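Local coordinates for carboxypeptidase 1 (Deinococcus radiodurans str. R1, PDB 5GIV), which probably releases amino acids one by one from the C-terminus of peptides with broad specificity, acting as a zinc-dependent metallocarboxypeptidase of the M32 family, at residues V190-L201 with E335-R345; L359-L367 with A384-L393. All coordinates share one frame; numbering follows the deposited sequence.

Contact 1 (V190-L201 with E335-R345)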
loop_
_atom_site.group_PDB
_atom_site.type_symbol
_atom_site.label_atom_id
_atom_site.label_comp_id
_atom_site.label_asym_id
_atom_site.label_seq_id
_atom_site.Cartn_x
_atom_site.Cartn_y
_atom_site.Cartn_z
ATOM N N VAL A 190 19.334 -14.165 38.564
ATOM C CA VAL A 190 20.074 -13.723 37.386
ATOM C C VAL A 190 20.504 -12.272 37.546
ATOM O O VAL A 190 21.657 -11.917 37.274
ATOM C CB VAL A 190 19.244 -13.934 36.108
ATOM C CG1 VAL A 190 19.911 -13.247 34.946
ATOM C CG2 VAL A 190 19.096 -15.422 35.814
ATOM N N ILE A 191 19.607 -11.420 38.035
ATOM C CA ILE A 191 19.950 -10.015 38.206
ATOM C C ILE A 191 21.049 -9.849 39.240
ATOM O O ILE A 191 21.922 -8.986 39.094
ATOM C CB ILE A 191 18.692 -9.217 38.587
ATOM C CG1 ILE A 191 17.728 -9.162 37.390
ATOM C CG2 ILE A 191 19.072 -7.836 39.125
ATOM C CD1 ILE A 191 16.342 -8.676 37.737
ATOM N N ALA A 192 21.049 -10.685 40.280
ATOM C CA ALA A 192 22.045 -10.570 41.334
ATOM C C ALA A 192 23.385 -11.142 40.922
ATOM O O ALA A 192 24.407 -10.763 41.501
ATOM C CB ALA A 192 21.562 -11.262 42.612
ATOM N N ALA A 193 23.406 -12.044 39.944
ATOM C CA ALA A 193 24.672 -12.610 39.492
ATOM C C ALA A 193 25.489 -11.613 38.668
ATOM O O ALA A 193 26.721 -11.615 38.742
ATOM C CB ALA A 193 24.414 -13.881 38.691
ATOM N N GLY A 194 24.843 -10.762 37.888
ATOM C CA GLY A 194 25.608 -9.848 37.060
ATOM C C GLY A 194 25.494 -10.186 35.579
ATOM O O GLY A 194 25.262 -11.339 35.188
ATOM N N ALA A 195 25.689 -9.116 34.694
ATOM C CA ALA A 195 25.379 -9.231 33.271
ATOM C C ALA A 195 26.613 -9.522 32.423
ATOM O O ALA A 195 27.728 -9.114 32.757
ATOM C CB ALA A 195 24.723 -7.942 32.759
ATOM N N PRO A 196 26.425 -10.166 31.280
ATOM C CA PRO A 196 27.539 -10.348 30.348
ATOM C C PRO A 196 27.912 -9.016 29.717
ATOM O O PRO A 196 27.190 -8.025 29.820
ATOM C CB PRO A 196 26.975 -11.318 29.312
ATOM C CG PRO A 196 25.487 -11.013 29.314
ATOM C CD PRO A 196 25.153 -10.678 30.744
ATOM N N ARG A 197 29.043 -9.009 29.020
ATOM C CA ARG A 197 29.455 -7.795 28.336
ATOM C C ARG A 197 28.447 -7.448 27.249
ATOM O O ARG A 197 27.967 -8.324 26.531
ATOM C CB ARG A 197 30.854 -7.969 27.740
ATOM C CG ARG A 197 31.348 -6.730 27.008
ATOM C CD ARG A 197 32.659 -6.946 26.267
ATOM N NE ARG A 197 33.002 -5.762 25.492
ATOM C CZ ARG A 197 33.816 -5.754 24.444
ATOM N NH1 ARG A 197 34.401 -6.881 24.034
ATOM N NH2 ARG A 197 34.038 -4.617 23.796
ATOM N N THR A 198 28.105 -6.166 27.142
ATOM C CA THR A 198 27.156 -5.712 26.131
ATOM C C THR A 198 27.598 -4.466 25.374
ATOM O O THR A 198 26.950 -4.119 24.379
ATOM C CB THR A 198 25.771 -5.429 26.754
ATOM O OG1 THR A 198 25.900 -4.423 27.763
ATOM C CG2 THR A 198 25.151 -6.685 27.368
ATOM N N ASP A 199 28.680 -3.800 25.784
ATOM C CA ASP A 199 29.001 -2.485 25.228
ATOM C C ASP A 199 29.240 -2.523 23.722
ATOM O O ASP A 199 29.028 -1.515 23.043
ATOM C CB ASP A 199 30.237 -1.909 25.920
ATOM C CG ASP A 199 31.486 -2.749 25.665
ATOM O OD1 ASP A 199 32.087 -2.610 24.579
ATOM O OD2 ASP A 199 31.860 -3.552 26.546
ATOM N N PHE A 200 29.686 -3.657 23.174
ATOM C CA PHE A 200 29.949 -3.701 21.739
ATOM C C PHE A 200 28.676 -3.531 20.925
ATOM O O PHE A 200 28.754 -3.192 19.739
ATOM C CB PHE A 200 30.657 -5.005 21.347
ATOM C CG PHE A 200 29.939 -6.235 21.791
ATOM C CD1 PHE A 200 28.959 -6.803 20.996
ATOM C CD2 PHE A 200 30.244 -6.823 23.001
ATOM C CE1 PHE A 200 28.286 -7.922 21.408
ATOM C CE2 PHE A 200 29.586 -7.942 23.417
ATOM C CZ PHE A 200 28.602 -8.499 22.624
ATOM N N LEU A 201 27.508 -3.772 21.527
ATOM C CA LEU A 201 26.243 -3.524 20.842
ATOM C C LEU A 201 25.967 -2.040 20.634
ATOM O O LEU A 201 25.081 -1.699 19.844
ATOM C CB LEU A 201 25.092 -4.161 21.621
ATOM C CG LEU A 201 25.192 -5.689 21.754
ATOM C CD1 LEU A 201 24.107 -6.238 22.687
ATOM C CD2 LEU A 201 25.145 -6.358 20.389
ATOM N N GLU A 335 30.215 -14.426 23.270
ATOM C CA GLU A 335 29.809 -13.178 23.901
ATOM C C GLU A 335 28.561 -12.601 23.238
ATOM O O GLU A 335 27.683 -12.063 23.918
ATOM C CB GLU A 335 30.966 -12.183 23.875
ATOM C CG GLU A 335 32.052 -12.543 24.867
ATOM C CD GLU A 335 33.237 -11.615 24.809
ATOM O OE1 GLU A 335 33.752 -11.369 23.703
ATOM O OE2 GLU A 335 33.669 -11.161 25.882
ATOM N N MET A 336 28.446 -12.737 21.919
ATOM C CA MET A 336 27.242 -12.282 21.244
ATOM C C MET A 336 26.032 -13.096 21.683
ATOM O O MET A 336 24.939 -12.544 21.860
ATOM C CB MET A 336 27.430 -12.349 19.730
ATOM C CG MET A 336 26.209 -11.914 18.945
ATOM S SD MET A 336 25.803 -10.181 19.232
ATOM C CE MET A 336 27.285 -9.402 18.650
ATOM N N TYR A 337 26.210 -14.410 21.884
ATOM C CA TYR A 337 25.110 -15.224 22.394
ATOM C C TYR A 337 24.691 -14.786 23.792
ATOM O O TYR A 337 23.494 -14.745 24.103
ATOM C CB TYR A 337 25.490 -16.706 22.395
ATOM C CG TYR A 337 24.634 -17.536 23.329
ATOM C CD1 TYR A 337 23.330 -17.861 23.008
ATOM C CD2 TYR A 337 25.141 -17.984 24.545
ATOM C CE1 TYR A 337 22.546 -18.611 23.868
ATOM C CE2 TYR A 337 24.371 -18.739 25.410
ATOM C CZ TYR A 337 23.079 -19.050 25.071
ATOM O OH TYR A 337 22.319 -19.800 25.938
ATOM N N ARG A 338 25.649 -14.469 24.658
ATOM C CA ARG A 338 25.265 -14.056 26.002
ATOM C C ARG A 338 24.626 -12.673 25.997
ATOM O O ARG A 338 23.723 -12.408 26.797
ATOM C CB ARG A 338 26.471 -14.080 26.936
ATOM C CG ARG A 338 27.164 -15.425 27.000
ATOM C CD ARG A 338 28.483 -15.319 27.755
ATOM N NE ARG A 338 28.355 -15.788 29.128
ATOM C CZ ARG A 338 28.600 -17.040 29.500
ATOM N NH1 ARG A 338 28.997 -17.933 28.594
ATOM N NH2 ARG A 338 28.456 -17.402 30.772
ATOM N N ALA A 339 25.064 -11.793 25.097
ATOM C CA ALA A 339 24.589 -10.419 25.115
ATOM C C ALA A 339 23.126 -10.297 24.713
ATOM O O ALA A 339 22.466 -9.329 25.111
ATOM C CB ALA A 339 25.452 -9.561 24.198
ATOM N N VAL A 340 22.595 -11.254 23.946
ATOM C CA VAL A 340 21.191 -11.210 23.553
ATOM C C VAL A 340 20.289 -11.819 24.615
ATOM O O VAL A 340 19.082 -11.958 24.380
ATOM C CB VAL A 340 20.932 -11.910 22.197
ATOM C CG1 VAL A 340 21.901 -11.409 21.116
ATOM C CG2 VAL A 340 20.947 -13.425 22.335
ATOM N N ASN A 341 20.846 -12.262 25.738
ATOM C CA ASN A 341 20.100 -12.920 26.803
ATOM C C ASN A 341 20.333 -12.246 28.147
ATOM O O ASN A 341 20.412 -12.909 29.184
ATOM C CB ASN A 341 20.456 -14.403 26.896
ATOM C CG ASN A 341 19.979 -15.198 25.698
ATOM O OD1 ASN A 341 18.776 -15.343 25.479
ATOM N ND2 ASN A 341 20.921 -15.747 24.933
ATOM N N THR A 342 20.456 -10.923 28.163
ATOM C CA THR A 342 20.521 -10.225 29.436
ATOM C C THR A 342 19.136 -10.117 30.065
ATOM O O THR A 342 18.111 -10.234 29.394
ATOM C CB THR A 342 21.117 -8.831 29.267
ATOM O OG1 THR A 342 20.130 -7.961 28.697
ATOM C CG2 THR A 342 22.401 -8.849 28.438
ATOM N N VAL A 343 19.120 -9.862 31.372
ATOM C CA VAL A 343 17.887 -9.782 32.152
ATOM C C VAL A 343 17.973 -8.570 33.067
ATOM O O VAL A 343 19.051 -8.241 33.566
ATOM C CB VAL A 343 17.657 -11.059 32.994
ATOM C CG1 VAL A 343 16.463 -10.872 33.929
ATOM C CG2 VAL A 343 17.475 -12.280 32.110
ATOM N N SER A 344 16.845 -7.894 33.278
ATOM C CA SER A 344 16.784 -6.829 34.274
ATOM C C SER A 344 15.338 -6.391 34.450
ATOM O O SER A 344 14.533 -6.484 33.521
ATOM C CB SER A 344 17.647 -5.626 33.881
ATOM O OG SER A 344 17.089 -4.962 32.768
ATOM N N ARG A 345 15.031 -5.888 35.641
ATOM C CA ARG A 345 13.732 -5.276 35.882
ATOM C C ARG A 345 13.670 -3.964 35.123
ATOM O O ARG A 345 14.484 -3.068 35.359
ATOM C CB ARG A 345 13.525 -5.029 37.369
ATOM C CG ARG A 345 13.880 -6.208 38.223
ATOM C CD ARG A 345 13.896 -5.833 39.691
ATOM N NE ARG A 345 14.436 -6.943 40.465
ATOM C CZ ARG A 345 15.606 -6.920 41.092
ATOM N NH1 ARG A 345 16.360 -5.822 41.077
ATOM N NH2 ARG A 345 16.013 -7.997 41.751
HETATM O O HOH W 1 28.544 -10.983 26.308
#
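I191 lies across the side chain of R345 and V190 against V343, where the last turn of helix 169-193 meets the chain that follows helix 333-339. In this outer part of the largely helical M32 metallopeptidase fold, away from the zinc site, the two segments run in opposite directions, so that P196-L201 comes back along helix 333-339. From CB of I191, CG1 stands anti to the carbonyl carbon (chi1 -69°) and passes the backbone at S344 CA, with V343 CG1 4.1 Å from it. CD1 continues to within 3.5 Å of R345 CG and rests over one face of the guanidinium, displaced toward its rim. The other branch, CG2, reaches the far end of the same group, 3.9 Å from R345 NH1. A salt bridge to D188 holds the guanidinium back against the helix that carries I191. Farther along, the P196 ring sits on the end of helix 333-339, its CG 3.4 Å from R338 O. The methyls T198 CG2 and T342 CG2 meet tip to tip at 3.7 Å. M336, bent at chi2 and chi3, turns its thioether to the edge of the F200 ring in a Met-aromatic contact, with CE 3.3 Å from F200 CE1. Its SD also touches L201 CD2, while W313, F317 and W320 of helix 310-323 pack on the same side chain. A339 CB touches both F200 CZ and L201 CD1. R197 grips the D199 carboxylate side-on with NE and NH2, and F200 CD2 lies over one face of its guanidinium. Between the two backbones, a water donates one hydrogen to R197 O at 2.7 Å and the other to E335 O at 2.8 Å.

Contact 2 (L359-L367 with A384-L393)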
loop_
_atom_site.group_PDB
_atom_site.type_symbol
_atom_site.label_atom_id
_atom_site.label_comp_id
_atom_site.label_asym_id
_atom_site.label_seq_id
_atom_site.Cartn_x
_atom_site.Cartn_y
_atom_site.Cartn_z
ATOM N N LEU A 359 5.772 -10.579 34.248
ATOM C CA LEU A 359 5.350 -9.697 35.328
ATOM C C LEU A 359 4.617 -8.466 34.800
ATOM O O LEU A 359 3.768 -7.900 35.500
ATOM C CB LEU A 359 6.566 -9.294 36.162
ATOM C CG LEU A 359 7.294 -10.476 36.802
ATOM C CD1 LEU A 359 8.627 -10.048 37.366
ATOM C CD2 LEU A 359 6.428 -11.079 37.900
ATOM N N HIS A 360 4.924 -8.032 33.574
ATOM C CA HIS A 360 4.180 -6.921 32.985
ATOM C C HIS A 360 2.762 -7.340 32.608
ATOM O O HIS A 360 1.809 -6.575 32.808
ATOM C CB HIS A 360 4.915 -6.377 31.756
ATOM C CG HIS A 360 6.277 -5.827 32.049
ATOM N ND1 HIS A 360 6.514 -4.482 32.248
ATOM C CD2 HIS A 360 7.480 -6.439 32.148
ATOM C CE1 HIS A 360 7.803 -4.294 32.467
ATOM N NE2 HIS A 360 8.410 -5.464 32.416
ATOM N N VAL A 361 2.611 -8.532 32.023
ATOM C CA VAL A 361 1.292 -9.024 31.635
ATOM C C VAL A 361 0.420 -9.223 32.866
ATOM O O VAL A 361 -0.755 -8.836 32.886
ATOM C CB VAL A 361 1.427 -10.325 30.819
ATOM C CG1 VAL A 361 0.071 -10.950 30.560
ATOM C CG2 VAL A 361 2.138 -10.047 29.508
ATOM N N ILE A 362 0.982 -9.847 33.906
ATOM C CA ILE A 362 0.243 -10.056 35.148
ATOM C C ILE A 362 -0.219 -8.725 35.722
ATOM O O ILE A 362 -1.366 -8.580 36.157
ATOM C CB ILE A 362 1.100 -10.830 36.163
ATOM C CG1 ILE A 362 1.436 -12.221 35.621
ATOM C CG2 ILE A 362 0.394 -10.879 37.521
ATOM C CD1 ILE A 362 2.399 -12.995 36.483
ATOM N N THR A 363 0.678 -7.739 35.761
ATOM C CA THR A 363 0.285 -6.420 36.238
ATOM C C THR A 363 -0.969 -5.922 35.525
ATOM O O THR A 363 -1.955 -5.549 36.166
ATOM C CB THR A 363 1.436 -5.436 36.038
ATOM O OG1 THR A 363 2.565 -5.889 36.788
ATOM C CG2 THR A 363 1.034 -4.031 36.502
ATOM N N ARG A 364 -0.945 -5.921 34.188
ATOM C CA ARG A 364 -2.067 -5.389 33.421
ATOM C C ARG A 364 -3.334 -6.214 33.628
ATOM O O ARG A 364 -4.423 -5.659 33.823
ATOM C CB ARG A 364 -1.701 -5.343 31.941
ATOM C CG ARG A 364 -0.645 -4.320 31.606
ATOM C CD ARG A 364 0.237 -4.760 30.442
ATOM N NE ARG A 364 1.119 -3.676 30.013
ATOM C CZ ARG A 364 2.196 -3.277 30.688
ATOM N NH1 ARG A 364 2.524 -3.862 31.836
ATOM N NH2 ARG A 364 2.931 -2.272 30.224
ATOM N N PHE A 365 -3.210 -7.544 33.599
ATOM C CA PHE A 365 -4.378 -8.404 33.757
ATOM C C PHE A 365 -5.077 -8.136 35.085
ATOM O O PHE A 365 -6.307 -8.014 35.140
ATOM C CB PHE A 365 -3.947 -9.863 33.642
ATOM C CG PHE A 365 -5.064 -10.858 33.793
ATOM C CD1 PHE A 365 -5.856 -11.193 32.719
ATOM C CD2 PHE A 365 -5.296 -11.483 35.007
ATOM C CE1 PHE A 365 -6.867 -12.123 32.849
ATOM C CE2 PHE A 365 -6.308 -12.422 35.145
ATOM C CZ PHE A 365 -7.093 -12.739 34.069
ATOM N N GLU A 366 -4.305 -8.033 36.171
ATOM C CA GLU A 366 -4.909 -7.838 37.484
ATOM C C GLU A 366 -5.573 -6.471 37.603
ATOM O O GLU A 366 -6.601 -6.343 38.279
ATOM C CB GLU A 366 -3.856 -8.048 38.573
ATOM C CG GLU A 366 -3.490 -9.527 38.757
ATOM C CD GLU A 366 -2.401 -9.771 39.790
ATOM O OE1 GLU A 366 -1.821 -8.788 40.315
ATOM O OE2 GLU A 366 -2.103 -10.959 40.063
ATOM N N LEU A 367 -5.034 -5.450 36.926
ATOM C CA LEU A 367 -5.700 -4.153 36.897
ATOM C C LEU A 367 -6.993 -4.229 36.097
ATOM O O LEU A 367 -7.984 -3.575 36.442
ATOM C CB LEU A 367 -4.765 -3.087 36.313
ATOM C CG LEU A 367 -3.520 -2.726 37.135
ATOM C CD1 LEU A 367 -2.509 -1.957 36.294
ATOM C CD2 LEU A 367 -3.901 -1.912 38.376
ATOM N N ALA A 384 -2.624 3.100 40.789
ATOM C CA ALA A 384 -2.606 1.649 40.974
ATOM C C ALA A 384 -1.559 0.991 40.081
ATOM O O ALA A 384 -0.908 0.018 40.488
ATOM C CB ALA A 384 -3.988 1.060 40.700
ATOM N N TRP A 385 -1.383 1.517 38.862
ATOM C CA TRP A 385 -0.370 1.001 37.946
ATOM C C TRP A 385 1.024 1.126 38.549
ATOM O O TRP A 385 1.781 0.146 38.600
ATOM C CB TRP A 385 -0.460 1.744 36.606
ATOM C CG TRP A 385 0.547 1.298 35.548
ATOM C CD1 TRP A 385 1.900 1.500 35.564
ATOM C CD2 TRP A 385 0.257 0.632 34.306
ATOM N NE1 TRP A 385 2.469 0.981 34.424
ATOM C CE2 TRP A 385 1.484 0.443 33.637
ATOM C CE3 TRP A 385 -0.916 0.172 33.702
ATOM C CZ2 TRP A 385 1.570 -0.192 32.400
ATOM C CZ3 TRP A 385 -0.830 -0.461 32.474
ATOM C CH2 TRP A 385 0.403 -0.638 31.837
ATOM N N HIS A 386 1.390 2.330 39.005
ATOM C CA HIS A 386 2.693 2.527 39.636
ATOM C C HIS A 386 2.861 1.631 40.858
ATOM O O HIS A 386 3.928 1.041 41.067
ATOM C CB HIS A 386 2.878 3.996 40.029
ATOM C CG HIS A 386 3.071 4.924 38.866
ATOM N ND1 HIS A 386 3.891 4.625 37.799
ATOM C CD2 HIS A 386 2.553 6.152 38.608
ATOM C CE1 HIS A 386 3.866 5.623 36.932
ATOM N NE2 HIS A 386 3.062 6.562 37.399
ATOM N N ALA A 387 1.819 1.516 41.682
ATOM C CA ALA A 387 1.908 0.650 42.852
ATOM C C ALA A 387 2.154 -0.797 42.445
ATOM O O ALA A 387 2.963 -1.496 43.065
ATOM C CB ALA A 387 0.635 0.772 43.690
ATOM N N ALA A 388 1.466 -1.265 41.402
ATOM C CA ALA A 388 1.657 -2.640 40.950
ATOM C C ALA A 388 3.036 -2.842 40.324
ATOM O O ALA A 388 3.597 -3.938 40.416
ATOM C CB ALA A 388 0.557 -3.032 39.967
ATOM N N TYR A 389 3.581 -1.819 39.650
ATOM C CA TYR A 389 4.933 -1.944 39.108
ATOM C C TYR A 389 5.968 -2.005 40.228
ATOM O O TYR A 389 6.899 -2.818 40.168
ATOM C CB TYR A 389 5.228 -0.799 38.127
ATOM C CG TYR A 389 5.137 -1.235 36.683
ATOM C CD1 TYR A 389 3.905 -1.417 36.068
ATOM C CD2 TYR A 389 6.278 -1.490 35.944
ATOM C CE1 TYR A 389 3.821 -1.841 34.754
ATOM C CE2 TYR A 389 6.205 -1.904 34.633
ATOM C CZ TYR A 389 4.980 -2.079 34.039
ATOM O OH TYR A 389 4.923 -2.502 32.728
ATOM N N GLU A 390 5.820 -1.181 41.272
ATOM C CA GLU A 390 6.720 -1.305 42.419
ATOM C C GLU A 390 6.618 -2.690 43.042
ATOM O O GLU A 390 7.636 -3.316 43.362
ATOM C CB GLU A 390 6.427 -0.237 43.470
ATOM C CG GLU A 390 6.672 1.178 43.015
ATOM C CD GLU A 390 6.421 2.175 44.123
ATOM O OE1 GLU A 390 7.033 2.014 45.206
ATOM O OE2 GLU A 390 5.605 3.107 43.914
ATOM N N GLN A 391 5.391 -3.192 43.205
ATOM C CA GLN A 391 5.201 -4.496 43.827
ATOM C C GLN A 391 5.747 -5.622 42.956
ATOM O O GLN A 391 6.449 -6.507 43.453
ATOM C CB GLN A 391 3.711 -4.728 44.076
ATOM C CG GLN A 391 3.352 -6.179 44.367
ATOM C CD GLN A 391 1.846 -6.422 44.439
ATOM O OE1 GLN A 391 1.042 -5.487 44.347
ATOM N NE2 GLN A 391 1.459 -7.692 44.540
ATOM N N ASN A 392 5.489 -5.576 41.647
ATOM C CA ASN A 392 5.787 -6.727 40.806
ATOM C C ASN A 392 7.150 -6.664 40.140
ATOM O O ASN A 392 7.735 -7.713 39.863
ATOM C CB ASN A 392 4.715 -6.907 39.726
ATOM C CG ASN A 392 3.366 -7.287 40.305
ATOM O OD1 ASN A 392 3.288 -7.905 41.369
ATOM N ND2 ASN A 392 2.297 -6.952 39.587
ATOM N N LEU A 393 7.672 -5.474 39.868
ATOM C CA LEU A 393 8.946 -5.360 39.178
ATOM C C LEU A 393 9.987 -4.593 39.968
ATOM O O LEU A 393 11.125 -4.479 39.508
ATOM C CB LEU A 393 8.740 -4.714 37.808
ATOM C CG LEU A 393 8.044 -5.691 36.861
ATOM C CD1 LEU A 393 7.069 -4.989 35.937
ATOM C CD2 LEU A 393 9.094 -6.426 36.068
#
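R364 turns one face of its guanidinium to the edge of the W385 six-membered ring, whose CH2 stands over the centre of the group, 3.4 Å from R364 CZ, the planes 66° apart. In its own plane the same group turns both end nitrogens to one oxygen: NH1 is 2.9 Å and NH2 3.2 Å from Y389 OH. NH1 also reaches H360 O from above the carbonyl plane, on the face opposite R364 N, while NH2 has a salt bridge to D407 and F419 makes a cation-pi contact with the guanidinium. A leucine in place of R364 would probably leave Y389 OH without two of its three bonds and D407 without this charge partner. The third bond joins H360 ND1 to Y389 OH at 2.6 Å, in the plane of the imidazole. Helices 357-372 and 381-393, consecutive in the chain, form a helical hairpin, antiparallel in sense but well splayed: the axes of 359-367 and 384-393 come within 9.8 Å, their N-to-C directions 143° apart. Over one face of the H360 ring, L393 CD1 makes a CH-pi contact, 3.7 Å from the centroid. T363 sets OG1 beside its backbone N (chi1 -61°) and CG2 against A388 CB. OG1 donates to L359 O and accepts from N392 ND2 at 3.0 Å, in the amide plane, while N392 OD1 pairs with R180 of helix 169-193. L367 splits its methyls, CD2 onto A384 CB and CD1 beside W385 CE3.

Contact 2 is the more deeply buried, its R364 side chain about 14 Å from the zinc ion; contact 1 is partly open and lies farther from the centre of the chain, with about 24 Å between the two centres. Their chemistry differs accordingly. Contact 1 joins loops and helix ends chiefly by apolar packing and a water bridge, and contact 2 joins two helices through direct side-chain hydrogen bonds, with leucine contacts toward both ends. Helix 169-193 serves both, giving its last turn to contact 1 and placing V184 and R180 against L359 and N392 of contact 2. The two also touch directly, R345 CD lying 3.1 Å from L393 O.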